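Metagenomic carboxyl esterase MGS0156 (Uncultured organism, PDB 5D8M) probably hydrolyses carboxylic ester bonds, as expected of a carboxyl esterase. Local coordinates at residues A[37-45]-A[58-66]. Sequence-based numbering, arbitrary orientation.
Sequences FREIMTAIM and SDGDGILWR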
loop_
_atom_site.group_PDB
_atom_site.type_symbol
_atom_site.label_atom_id
_atom_site.label_comp_id
_atom_site.label_asym_id
_atom_site.label_seq_id
_atom_site.Cartn_x
_atom_site.Cartn_y
_atom_site.Cartn_z
ATOM N N PHE A 37 -12.934 3.883 -10.523
ATOM C CA PHE A 37 -11.500 4.134 -10.429
ATOM C C PHE A 37 -10.806 3.926 -11.790
ATOM O O PHE A 37 -9.970 4.752 -12.186
ATOM C CB PHE A 37 -10.862 3.262 -9.345
ATOM C CG PHE A 37 -9.411 3.588 -9.088
ATOM C CD1 PHE A 37 -9.055 4.687 -8.312
ATOM C CD2 PHE A 37 -8.412 2.831 -9.665
ATOM C CE1 PHE A 37 -7.704 5.003 -8.088
ATOM C CE2 PHE A 37 -7.060 3.132 -9.448
ATOM C CZ PHE A 37 -6.713 4.217 -8.654
ATOM N N ARG A 38 -11.153 2.850 -12.508
ATOM C CA ARG A 38 -10.592 2.626 -13.855
ATOM C C ARG A 38 -10.897 3.804 -14.785
ATOM O O ARG A 38 -10.037 4.280 -15.533
ATOM C CB ARG A 38 -11.133 1.329 -14.485
ATOM C CG ARG A 38 -10.661 1.112 -15.937
ATOM C CD ARG A 38 -11.225 -0.184 -16.571
ATOM N NE ARG A 38 -10.961 -1.365 -15.736
ATOM C CZ ARG A 38 -9.822 -2.050 -15.711
ATOM N NH1 ARG A 38 -8.813 -1.692 -16.487
ATOM N NH2 ARG A 38 -9.697 -3.103 -14.904
ATOM N N GLU A 39 -12.131 4.274 -14.708
ATOM C CA GLU A 39 -12.593 5.394 -15.495
ATOM C C GLU A 39 -11.761 6.657 -15.238
ATOM O O GLU A 39 -11.331 7.329 -16.168
ATOM C CB GLU A 39 -14.066 5.637 -15.169
ATOM C CG GLU A 39 -14.804 6.626 -16.055
ATOM C CD GLU A 39 -16.288 6.598 -15.752
ATOM O OE1 GLU A 39 -16.665 6.041 -14.696
ATOM O OE2 GLU A 39 -17.081 7.088 -16.579
ATOM N N ILE A 40 -11.557 6.973 -13.964
ATOM C CA ILE A 40 -10.761 8.126 -13.565
ATOM C C ILE A 40 -9.311 7.985 -14.020
ATOM O O ILE A 40 -8.753 8.907 -14.635
ATOM C CB ILE A 40 -10.818 8.314 -12.040
ATOM C CG1 ILE A 40 -12.202 8.847 -11.651
ATOM C CG2 ILE A 40 -9.709 9.258 -11.560
ATOM C CD1 ILE A 40 -12.431 8.923 -10.134
HETATM N N MSE A 41 -8.699 6.834 -13.747
HETATM C CA MSE A 41 -7.277 6.675 -14.064
HETATM C C MSE A 41 -7.069 6.697 -15.578
HETATM O O MSE A 41 -6.134 7.320 -16.092
HETATM C CB MSE A 41 -6.715 5.392 -13.451
HETATM C CG MSE A 41 -5.199 5.298 -13.518
HETATM SE SE MSE A 41 -4.493 3.809 -12.472
HETATM C CE MSE A 41 -2.618 3.941 -13.095
ATOM N N THR A 42 -7.981 6.064 -16.295
ATOM C CA THR A 42 -7.920 6.019 -17.746
ATOM C C THR A 42 -8.027 7.418 -18.402
ATOM O O THR A 42 -7.269 7.734 -19.329
ATOM C CB THR A 42 -9.028 5.079 -18.285
ATOM O OG1 THR A 42 -8.772 3.745 -17.813
ATOM C CG2 THR A 42 -9.062 5.086 -19.803
ATOM N N ALA A 43 -8.952 8.244 -17.909
ATOM C CA ALA A 43 -9.126 9.621 -18.380
ATOM C C ALA A 43 -7.914 10.489 -18.060
ATOM O O ALA A 43 -7.503 11.313 -18.883
ATOM C CB ALA A 43 -10.392 10.241 -17.769
ATOM N N ILE A 44 -7.338 10.288 -16.868
ATOM C CA ILE A 44 -6.136 11.019 -16.462
ATOM C C ILE A 44 -5.011 10.789 -17.465
ATOM O O ILE A 44 -4.353 11.731 -17.915
ATOM C CB ILE A 44 -5.683 10.611 -15.025
ATOM C CG1 ILE A 44 -6.591 11.294 -13.992
ATOM C CG2 ILE A 44 -4.218 10.989 -14.767
ATOM C CD1 ILE A 44 -6.307 10.895 -12.567
HETATM N N MSE A 45 -4.813 9.533 -17.838
HETATM C CA MSE A 45 -3.729 9.198 -18.740
HETATM C C MSE A 45 -4.032 9.637 -20.156
HETATM O O MSE A 45 -3.117 9.993 -20.888
HETATM C CB MSE A 45 -3.448 7.707 -18.680
HETATM C CG MSE A 45 -3.003 7.303 -17.285
HETATM SE SE MSE A 45 -2.752 5.401 -17.043
HETATM C CE MSE A 45 -1.035 5.219 -17.963
ATOM N N SER A 58 -3.429 2.080 -21.288
ATOM C CA SER A 58 -4.423 1.744 -20.266
ATOM C C SER A 58 -5.398 0.642 -20.719
ATOM O O SER A 58 -6.218 0.159 -19.923
ATOM C CB SER A 58 -5.216 2.994 -19.864
ATOM O OG SER A 58 -5.927 3.494 -20.975
ATOM N N ASP A 59 -5.305 0.253 -21.990
ATOM C CA ASP A 59 -6.199 -0.753 -22.561
ATOM C C ASP A 59 -6.069 -2.122 -21.897
ATOM O O ASP A 59 -4.978 -2.525 -21.493
ATOM C CB ASP A 59 -5.941 -0.912 -24.063
ATOM C CG ASP A 59 -6.246 0.348 -24.839
ATOM O OD1 ASP A 59 -6.810 1.294 -24.249
ATOM O OD2 ASP A 59 -5.931 0.391 -26.046
ATOM N N GLY A 60 -7.184 -2.838 -21.817
ATOM C CA GLY A 60 -7.199 -4.180 -21.265
ATOM C C GLY A 60 -6.765 -4.227 -19.806
ATOM O O GLY A 60 -7.324 -3.547 -18.955
ATOM N N ASP A 61 -5.749 -5.032 -19.533
ATOM C CA ASP A 61 -5.226 -5.210 -18.191
ATOM C C ASP A 61 -3.962 -4.374 -17.984
ATOM O O ASP A 61 -3.331 -4.470 -16.937
ATOM C CB ASP A 61 -4.919 -6.694 -17.929
ATOM C CG ASP A 61 -6.137 -7.576 -18.064
ATOM O OD1 ASP A 61 -7.165 -7.303 -17.389
ATOM O OD2 ASP A 61 -6.063 -8.545 -18.857
ATOM N N GLY A 62 -3.611 -3.559 -18.984
ATOM C CA GLY A 62 -2.405 -2.740 -18.962
ATOM C C GLY A 62 -2.096 -1.981 -17.668
ATOM O O GLY A 62 -0.983 -2.043 -17.159
ATOM N N ILE A 63 -3.066 -1.251 -17.136
ATOM C CA ILE A 63 -2.845 -0.578 -15.863
ATOM C C ILE A 63 -3.552 -1.267 -14.697
ATOM O O ILE A 63 -3.017 -1.320 -13.585
ATOM C CB ILE A 63 -3.275 0.915 -15.903
ATOM C CG1 ILE A 63 -4.732 1.076 -16.366
ATOM C CG2 ILE A 63 -2.296 1.714 -16.790
ATOM C CD1 ILE A 63 -5.346 2.509 -16.123
ATOM N N LEU A 64 -4.741 -1.797 -14.952
ATOM C CA LEU A 64 -5.572 -2.391 -13.904
ATOM C C LEU A 64 -6.199 -3.664 -14.397
ATOM O O LEU A 64 -6.904 -3.649 -15.407
ATOM C CB LEU A 64 -6.676 -1.427 -13.478
ATOM C CG LEU A 64 -6.241 -0.099 -12.864
ATOM C CD1 LEU A 64 -7.409 0.899 -12.913
ATOM C CD2 LEU A 64 -5.792 -0.330 -11.395
ATOM N N TRP A 65 -5.945 -4.762 -13.690
ATOM C CA TRP A 65 -6.490 -6.063 -14.080
ATOM C C TRP A 65 -7.997 -6.012 -14.101
ATOM O O TRP A 65 -8.609 -5.358 -13.257
ATOM C CB TRP A 65 -6.044 -7.170 -13.123
ATOM C CG TRP A 65 -4.616 -7.549 -13.274
ATOM C CD1 TRP A 65 -3.572 -7.150 -12.486
ATOM C CD2 TRP A 65 -4.060 -8.397 -14.281
ATOM N NE1 TRP A 65 -2.400 -7.710 -12.935
ATOM C CE2 TRP A 65 -2.670 -8.472 -14.043
ATOM C CE3 TRP A 65 -4.600 -9.104 -15.365
ATOM C CZ2 TRP A 65 -1.816 -9.231 -14.838
ATOM C CZ3 TRP A 65 -3.740 -9.859 -16.161
ATOM C CH2 TRP A 65 -2.363 -9.912 -15.892
ATOM N N ARG A 66 -8.582 -6.711 -15.069
ATOM C CA ARG A 66 -10.023 -6.859 -15.151
ATOM C C ARG A 66 -10.467 -8.149 -14.488
ATOM O O ARG A 66 -10.609 -9.155 -15.164
ATOM C CB ARG A 66 -10.489 -6.881 -16.611
ATOM C CG ARG A 66 -10.176 -5.637 -17.404
ATOM C CD ARG A 66 -10.290 -5.894 -18.906
ATOM N NE ARG A 66 -9.190 -6.721 -19.396
ATOM C CZ ARG A 66 -9.028 -7.088 -20.666
ATOM N NH1 ARG A 66 -9.899 -6.700 -21.588
ATOM N NH2 ARG A 66 -7.987 -7.839 -21.017
HETATM O O HOH W 1 -5.849 -1.556 -17.759
HETATM O O HOH W 2 -8.622 0.783 -18.562
HETATM O O HOH W 3 -5.888 6.349 -21.038
#
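R38 reaches from the helix to the backbone of L64 and shows how one long side chain can tie a helix to an irregular loop. Its CG stands anti to the backbone N (chi1 175°), the chain runs straight on and then bends at chi3, which brings the end of the guanidinium to L64 O. NH1 and NH2 both donate to that single oxygen, each at 2.9 Å from L64 O. The oxygen lies close to the guanidinium plane, yet both nitrogens approach from one face of its carbonyl, and neither bond is straight. CG of R66 covers one face of the guanidinium, 3.6 Å from R38 NH2, while R38 NE forms a salt bridge with E70. Replacing R38 by alanine would take away both of these donors to L64 O and is likely to leave E70 without its cationic mate.

Water extends the grip: one molecule accepts from R38 NH1 and donates to T42 OG1 and S58 O, and another links T42 O with S58 OG. T42 OG1 also donates to R38 O, one turn back, from above the carbonyl plane at 2.7 Å.

Beneath this polar layer the contact is apolar. L64 CD1 sits 3.9 Å from F37 CD2, the two side chains crossing near a right angle. Selenomethionine M41, extended beyond CG, meets I63 tip to tip, with CG 3.8 Å from I63 CD1. Selenomethionine M45 instead bends at chi3 (76°) and slides past I63, its SE 3.7 Å from I63 CG2.

The 58-66 loop, which carries a type II' turn from D59 to G62, thus packs against helix 34-48 on the way to strand 87-92. Helix 324-338 touches F37, M41 and M45 through A330 and A326, the hydroxyl of Y322 donates a hydrogen bond to I63 O, and backbone hydrogen bonds join I63 to N296 and W65 to Y294, just after strand 290-293.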